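Long-range contacts in predicted ATPase of the ABC class (Vibrio vulnificus, PDB 5D6A), which probably binds and hydrolyses ATP as an ABC-class ATPase, and is captured here with the non-hydrolysable analogue AMP-PNP: residues F101-F106 / S128-F133; R309-L314 / Q335-S340. One frame throughout, in Å; residues are numbered along the deposited sequence.

Contact 1 of 2, residues F101-F106 / S128-F133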
loop_
_atom_site.group_PDB
_atom_site.type_symbol
_atom_site.label_atom_id
_atom_site.label_comp_id
_atom_site.label_asym_id
_atom_site.label_seq_id
_atom_site.Cartn_x
_atom_site.Cartn_y
_atom_site.Cartn_z
ATOM N N PHE A 101 -24.758 -5.504 16.748
ATOM C CA PHE A 101 -25.976 -5.987 16.106
ATOM C C PHE A 101 -26.941 -4.835 15.826
ATOM O O PHE A 101 -27.574 -4.793 14.771
ATOM C CB PHE A 101 -26.647 -7.053 16.980
ATOM C CG PHE A 101 -27.826 -7.723 16.326
ATOM C CD1 PHE A 101 -27.650 -8.856 15.544
ATOM C CD2 PHE A 101 -29.108 -7.223 16.492
ATOM C CE1 PHE A 101 -28.730 -9.477 14.942
ATOM C CE2 PHE A 101 -30.190 -7.837 15.892
ATOM C CZ PHE A 101 -30.002 -8.965 15.116
ATOM N N ILE A 102 -27.046 -3.903 16.771
ATOM C CA ILE A 102 -27.920 -2.733 16.622
ATOM C C ILE A 102 -27.470 -1.840 15.458
ATOM O O ILE A 102 -28.299 -1.307 14.722
ATOM C CB ILE A 102 -27.998 -1.926 17.936
ATOM C CG1 ILE A 102 -28.825 -2.701 18.966
ATOM C CG2 ILE A 102 -28.640 -0.565 17.706
ATOM C CD1 ILE A 102 -28.802 -2.103 20.357
ATOM N N ALA A 103 -26.157 -1.686 15.296
ATOM C CA ALA A 103 -25.605 -0.883 14.206
ATOM C C ALA A 103 -25.923 -1.519 12.853
ATOM O O ALA A 103 -26.283 -0.825 11.902
ATOM C CB ALA A 103 -24.103 -0.731 14.370
ATOM N N ARG A 104 -25.790 -2.843 12.779
ATOM C CA ARG A 104 -26.066 -3.583 11.546
ATOM C C ARG A 104 -27.556 -3.588 11.226
ATOM O O ARG A 104 -27.938 -3.557 10.061
ATOM C CB ARG A 104 -25.551 -5.016 11.649
ATOM C CG ARG A 104 -24.054 -5.119 11.881
ATOM C CD ARG A 104 -23.617 -6.568 12.002
ATOM N NE ARG A 104 -22.226 -6.672 12.436
ATOM C CZ ARG A 104 -21.170 -6.622 11.627
ATOM N NH1 ARG A 104 -21.317 -6.470 10.315
ATOM N NH2 ARG A 104 -19.950 -6.726 12.140
ATOM N N SER A 105 -28.388 -3.642 12.265
ATOM C CA SER A 105 -29.837 -3.611 12.084
ATOM C C SER A 105 -30.253 -2.247 11.551
ATOM O O SER A 105 -31.090 -2.150 10.661
ATOM C CB SER A 105 -30.561 -3.893 13.402
ATOM O OG SER A 105 -30.310 -5.209 13.853
ATOM N N PHE A 106 -29.651 -1.199 12.108
ATOM C CA PHE A 106 -29.930 0.168 11.688
ATOM C C PHE A 106 -29.515 0.373 10.232
ATOM O O PHE A 106 -30.195 1.069 9.479
ATOM C CB PHE A 106 -29.183 1.157 12.584
ATOM C CG PHE A 106 -29.438 2.596 12.244
ATOM C CD1 PHE A 106 -28.656 3.252 11.303
ATOM C CD2 PHE A 106 -30.456 3.299 12.867
ATOM C CE1 PHE A 106 -28.887 4.581 10.987
ATOM C CE2 PHE A 106 -30.692 4.629 12.556
ATOM C CZ PHE A 106 -29.907 5.271 11.616
ATOM N N SER A 128 -17.037 0.143 18.992
ATOM C CA SER A 128 -17.252 1.333 18.169
ATOM C C SER A 128 -18.148 2.404 18.772
ATOM O O SER A 128 -18.916 2.142 19.694
ATOM C CB SER A 128 -17.865 0.891 16.844
ATOM O OG SER A 128 -18.179 1.999 16.025
ATOM N N THR A 129 -18.049 3.611 18.213
ATOM C CA THR A 129 -18.860 4.752 18.646
ATOM C C THR A 129 -20.146 4.886 17.832
ATOM O O THR A 129 -20.961 5.767 18.104
ATOM C CB THR A 129 -18.083 6.084 18.553
ATOM O OG1 THR A 129 -17.654 6.311 17.204
ATOM C CG2 THR A 129 -16.877 6.064 19.475
ATOM N N SER A 130 -20.326 4.026 16.833
ATOM C CA SER A 130 -21.542 4.069 16.024
ATOM C C SER A 130 -22.754 3.748 16.901
ATOM O O SER A 130 -23.849 4.253 16.664
ATOM C CB SER A 130 -21.443 3.108 14.836
ATOM O OG SER A 130 -21.159 1.792 15.269
ATOM N N VAL A 131 -22.544 2.903 17.910
ATOM C CA VAL A 131 -23.584 2.547 18.872
ATOM C C VAL A 131 -22.936 2.425 20.256
ATOM O O VAL A 131 -22.076 1.569 20.472
ATOM C CB VAL A 131 -24.295 1.229 18.511
ATOM C CG1 VAL A 131 -25.329 0.872 19.573
ATOM C CG2 VAL A 131 -24.955 1.337 17.147
ATOM N N LEU A 132 -23.353 3.281 21.184
ATOM C CA LEU A 132 -22.803 3.295 22.536
ATOM C C LEU A 132 -23.863 3.097 23.612
ATOM O O LEU A 132 -24.998 3.552 23.458
ATOM C CB LEU A 132 -22.128 4.644 22.792
ATOM C CG LEU A 132 -20.921 4.999 21.930
ATOM C CD1 LEU A 132 -20.532 6.455 22.139
ATOM C CD2 LEU A 132 -19.757 4.069 22.237
ATOM N N PHE A 133 -23.487 2.412 24.695
ATOM C CA PHE A 133 -24.378 2.234 25.846
ATOM C C PHE A 133 -23.870 3.070 27.007
ATOM O O PHE A 133 -22.670 3.277 27.164
ATOM C CB PHE A 133 -24.485 0.779 26.339
ATOM C CG PHE A 133 -25.150 -0.172 25.379
ATOM C CD1 PHE A 133 -26.183 0.237 24.549
ATOM C CD2 PHE A 133 -24.821 -1.519 25.405
ATOM C CE1 PHE A 133 -26.805 -0.661 23.697
ATOM C CE2 PHE A 133 -25.451 -2.424 24.565
ATOM C CZ PHE A 133 -26.441 -1.994 23.708
#

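Contact 2 of 2, residues R309-L314 / Q335-S340. With NA (sodium ion), chain B; ANP (phosphoaminophosphonic acid-adenylate ester), chain C.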
loop_
_atom_site.group_PDB
_atom_site.type_symbol
_atom_site.label_atom_id
_atom_site.label_comp_id
_atom_site.label_asym_id
_atom_site.label_seq_id
_atom_site.Cartn_x
_atom_site.Cartn_y
_atom_site.Cartn_z
ATOM N N ARG A 309 10.817 3.488 6.473
ATOM C CA ARG A 309 10.222 4.003 7.710
ATOM C C ARG A 309 11.239 4.751 8.566
ATOM O O ARG A 309 12.448 4.574 8.418
ATOM C CB ARG A 309 9.605 2.890 8.560
ATOM C CG ARG A 309 10.595 1.847 9.069
ATOM C CD ARG A 309 10.074 1.150 10.318
ATOM N NE ARG A 309 10.038 2.070 11.457
ATOM C CZ ARG A 309 9.677 1.742 12.698
ATOM N NH1 ARG A 309 9.692 2.666 13.648
ATOM N NH2 ARG A 309 9.308 0.504 12.999
ATOM N N CYS A 310 10.726 5.583 9.467
ATOM C CA CYS A 310 11.562 6.327 10.391
ATOM C C CYS A 310 11.605 5.562 11.709
ATOM O O CYS A 310 10.696 4.788 12.013
ATOM C CB CYS A 310 11.007 7.731 10.613
ATOM S SG CYS A 310 9.352 7.776 11.344
ATOM N N VAL A 311 12.675 5.764 12.471
ATOM C CA VAL A 311 12.856 5.116 13.771
ATOM C C VAL A 311 13.402 6.175 14.713
ATOM O O VAL A 311 14.338 6.888 14.356
ATOM C CB VAL A 311 13.842 3.935 13.691
ATOM C CG1 VAL A 311 14.052 3.315 15.067
ATOM C CG2 VAL A 311 13.338 2.895 12.701
ATOM N N HIS A 312 12.830 6.275 15.910
ATOM C CA HIS A 312 13.239 7.319 16.855
ATOM C C HIS A 312 13.963 6.851 18.121
ATOM O O HIS A 312 13.405 6.119 18.936
ATOM C CB HIS A 312 12.019 8.138 17.275
ATOM C CG HIS A 312 11.325 8.822 16.138
ATOM N ND1 HIS A 312 11.837 9.944 15.522
ATOM C CD2 HIS A 312 10.141 8.567 15.534
ATOM C CE1 HIS A 312 11.005 10.340 14.575
ATOM N NE2 HIS A 312 9.967 9.523 14.563
ATOM N N HIS A 313 15.207 7.304 18.269
ATOM C CA HIS A 313 16.033 7.035 19.443
ATOM C C HIS A 313 15.748 5.698 20.124
ATOM O O HIS A 313 15.532 5.636 21.336
ATOM C CB HIS A 313 15.853 8.188 20.430
ATOM C CG HIS A 313 16.197 9.520 19.845
ATOM N ND1 HIS A 313 17.475 10.033 19.860
ATOM C CD2 HIS A 313 15.433 10.431 19.195
ATOM C CE1 HIS A 313 17.483 11.210 19.260
ATOM N NE2 HIS A 313 16.257 11.474 18.846
ATOM N N LEU A 314 15.778 4.634 19.328
ATOM C CA LEU A 314 15.504 3.287 19.800
ATOM C C LEU A 314 16.807 2.527 20.015
ATOM O O LEU A 314 17.749 2.673 19.234
ATOM C CB LEU A 314 14.646 2.565 18.762
ATOM C CG LEU A 314 14.087 1.185 19.094
ATOM C CD1 LEU A 314 13.150 1.256 20.292
ATOM C CD2 LEU A 314 13.355 0.630 17.883
ATOM N N GLN A 335 15.389 8.361 9.179
ATOM C CA GLN A 335 14.188 8.714 8.415
ATOM C C GLN A 335 14.011 7.817 7.181
ATOM O O GLN A 335 13.088 8.015 6.390
ATOM C CB GLN A 335 14.249 10.188 7.997
ATOM C CG GLN A 335 14.004 11.171 9.134
ATOM C CD GLN A 335 12.553 11.180 9.599
ATOM O OE1 GLN A 335 11.633 10.996 8.801
ATOM N NE2 GLN A 335 12.344 11.414 10.890
ATOM N N ASP A 336 14.890 6.830 7.033
ATOM C CA ASP A 336 14.841 5.900 5.907
ATOM C C ASP A 336 15.520 4.601 6.346
ATOM O O ASP A 336 16.677 4.344 6.017
ATOM C CB ASP A 336 15.541 6.518 4.694
ATOM C CG ASP A 336 15.339 5.717 3.419
ATOM O OD1 ASP A 336 14.946 4.534 3.494
ATOM O OD2 ASP A 336 15.583 6.278 2.330
ATOM N N ALA A 337 14.778 3.785 7.089
ATOM C CA ALA A 337 15.299 2.540 7.652
ATOM C C ALA A 337 15.420 1.371 6.679
ATOM O O ALA A 337 14.580 1.172 5.799
ATOM C CB ALA A 337 14.452 2.121 8.844
ATOM N N SER A 338 16.475 0.588 6.890
ATOM C CA SER A 338 16.776 -0.605 6.103
ATOM C C SER A 338 15.767 -1.729 6.384
ATOM O O SER A 338 14.829 -1.550 7.154
ATOM C CB SER A 338 18.202 -1.073 6.431
ATOM O OG SER A 338 18.486 -2.346 5.881
ATOM N N GLY A 339 15.966 -2.880 5.748
ATOM C CA GLY A 339 15.077 -4.026 5.931
ATOM C C GLY A 339 15.265 -4.672 7.289
ATOM O O GLY A 339 14.356 -4.675 8.119
ATOM N N SER A 340 16.450 -5.232 7.505
ATOM C CA SER A 340 16.781 -5.871 8.778
ATOM C C SER A 340 16.726 -4.875 9.933
ATOM O O SER A 340 16.403 -5.236 11.066
ATOM C CB SER A 340 18.179 -6.493 8.716
ATOM O OG SER A 340 19.164 -5.507 8.456
HETATM NA NA NA B . 19.590 -4.494 5.661
HETATM P PG ANP C . 18.648 -3.828 2.418
HETATM O O1G ANP C . 18.899 -3.955 0.938
HETATM O O2G ANP C . 17.182 -3.864 2.791
HETATM O O3G ANP C . 19.529 -4.742 3.234
HETATM P PB ANP C . 20.723 -1.849 3.505
HETATM O O1B ANP C . 21.779 -2.285 2.536
HETATM O O2B ANP C . 20.739 -2.466 4.885
HETATM N N3B ANP C . 19.148 -2.190 2.806
HETATM P PA ANP C . 19.922 0.814 3.032
HETATM O O1A ANP C . 20.486 1.320 1.732
HETATM O O2A ANP C . 18.521 0.256 3.051
HETATM O O3A ANP C . 20.931 -0.261 3.675
HETATM O "O5'" ANP C . 19.976 1.999 4.113
HETATM C "C5'" ANP C . 21.182 2.711 4.348
HETATM C "C4'" ANP C . 20.870 4.079 4.939
HETATM O "O4'" ANP C . 21.972 4.952 4.680
HETATM C "C3'" ANP C . 19.641 4.736 4.325
HETATM O "O3'" ANP C . 18.924 5.474 5.325
HETATM C "C2'" ANP C . 20.196 5.654 3.259
HETATM O "O2'" ANP C . 19.409 6.841 3.116
HETATM C "C1'" ANP C . 21.614 5.959 3.733
HETATM N N9 ANP C . 22.584 5.961 2.611
HETATM C C8 ANP C . 22.692 5.037 1.631
HETATM N N7 ANP C . 23.692 5.369 0.774
HETATM C C5 ANP C . 24.239 6.519 1.208
HETATM C C6 ANP C . 25.332 7.417 0.770
HETATM N N6 ANP C . 26.057 7.136 -0.335
HETATM N N1 ANP C . 25.579 8.522 1.511
HETATM C C2 ANP C . 24.865 8.816 2.618
HETATM N N3 ANP C . 23.857 8.037 3.065
HETATM C C4 ANP C . 23.507 6.900 2.417
#

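Contact 1 of 2, residues F101-F106 / S128-F133
Ile-102 straddles Val-131 and Phe-133, meeting each with a different branch. Its CG2 lies 4.1 Å from Val-131 CG1, the two side chains crossing at about a right angle. With CG1 swung beside the backbone N (chi1 -72°) and the chain then extended, CD1 instead reaches the edge of the Phe-133 ring, close to the ring plane and 4.1 Å from CZ. One residue on, at Ala-103, the two backbones come nearest, and Ala-103 CB packs at 3.6 Å against Val-131 CG2. Val-131 turns CG1 mainly to Ile-102 and CG2 mainly to Ala-103, and the contact across the two segments is apolar, without hydrogen bonds. Ser-130, whose OG lies beside Ala-103 CB, leaves an ST turn in which its N donates to Ser-128 OG (3.1 Å), bringing the chain into strand 131-133. Arg-99, one turn earlier on the helix, adds a polar tie through NE to Val-131 O and NH2 to Ser-128 O. The 101-106 part of helix 92-109 runs at 141° to strand 131-133, which pairs with strand 137-144 of the N-terminal antiparallel sheet, while Phe-101 turns from the strand to pack on helix 181-199.

Contact 2 of 2, residues R309-L314 / Q335-S340
Arg-309 meets Ala-337 where the chain enters what sequence and geometry suggest is the signature motif of an ABC ATPase, the Ala-Ser-Gly-Ser run that leads into helix 339-352. The backbones are joined by Ala-337 N donating to Arg-309 O (2.8 Å), in the carbonyl plane. Arg-309 CB points away from the motif, but CG, set between the backbone N and the carbonyl carbon (chi1 63°), lies 3.9 Å from Ala-337 CB. A bend about CG-CD (chi3 -69°) turns NE back over the chain's own backbone, where NE and NH1 both donate side-on to Cys-310 O, which lies in the guanidinium plane. NH1 also forms a salt bridge with Glu-349 on helix 339-352, so the guanidinium is held from more than one direction. NH2 comes close to Arg-565 NH1, a neighbouring like charge. Val-311 CG2 extends the apolar patch to Ala-337 CB at 4.1 Å. Farther along, the Gln-335 amide lies against Cys-310 CB, and its NE2 passes His-312 CE1 with the two planes 62° apart; His-312 NE2 bonds to Met-566 O.

The motif faces an AMP-PNP whose phosphates are held by backbone amides of Phe-268, Gly-270 and Lys-271 of the second subunit, in what is probably its Walker A P-loop, as in the nucleotide sandwich of ABC dimers. Asp-336 O accepts from the ribose O3' at 2.6 Å, and Gly-339 N makes a weak bond to O2G. Ser-338 OG coordinates the sodium ion at 2.4 Å, alongside O3G and O2B of the nucleotide.

From the N terminus the chain passes a helix and three strands before helix 92-109, then runs through the short strands 116-117 and 124-125 before contact 1 closes a loop of 21 residues by bringing strand 131-133 against that helix. Contact 2 opens much later, after the first loop is complete, and closes 20 residues that include strand 332-334. The two are in series, neither nested nor crossing. Contact 1 joins helix to sheet within the N-terminal region; contact 2 ties strand 311-312 and the residues before it to the turn leading into helix 339-352 in the P-loop region, at the subunit interface. Their centres lie 39 Å apart, on opposite sides of the chain's centre, without touching.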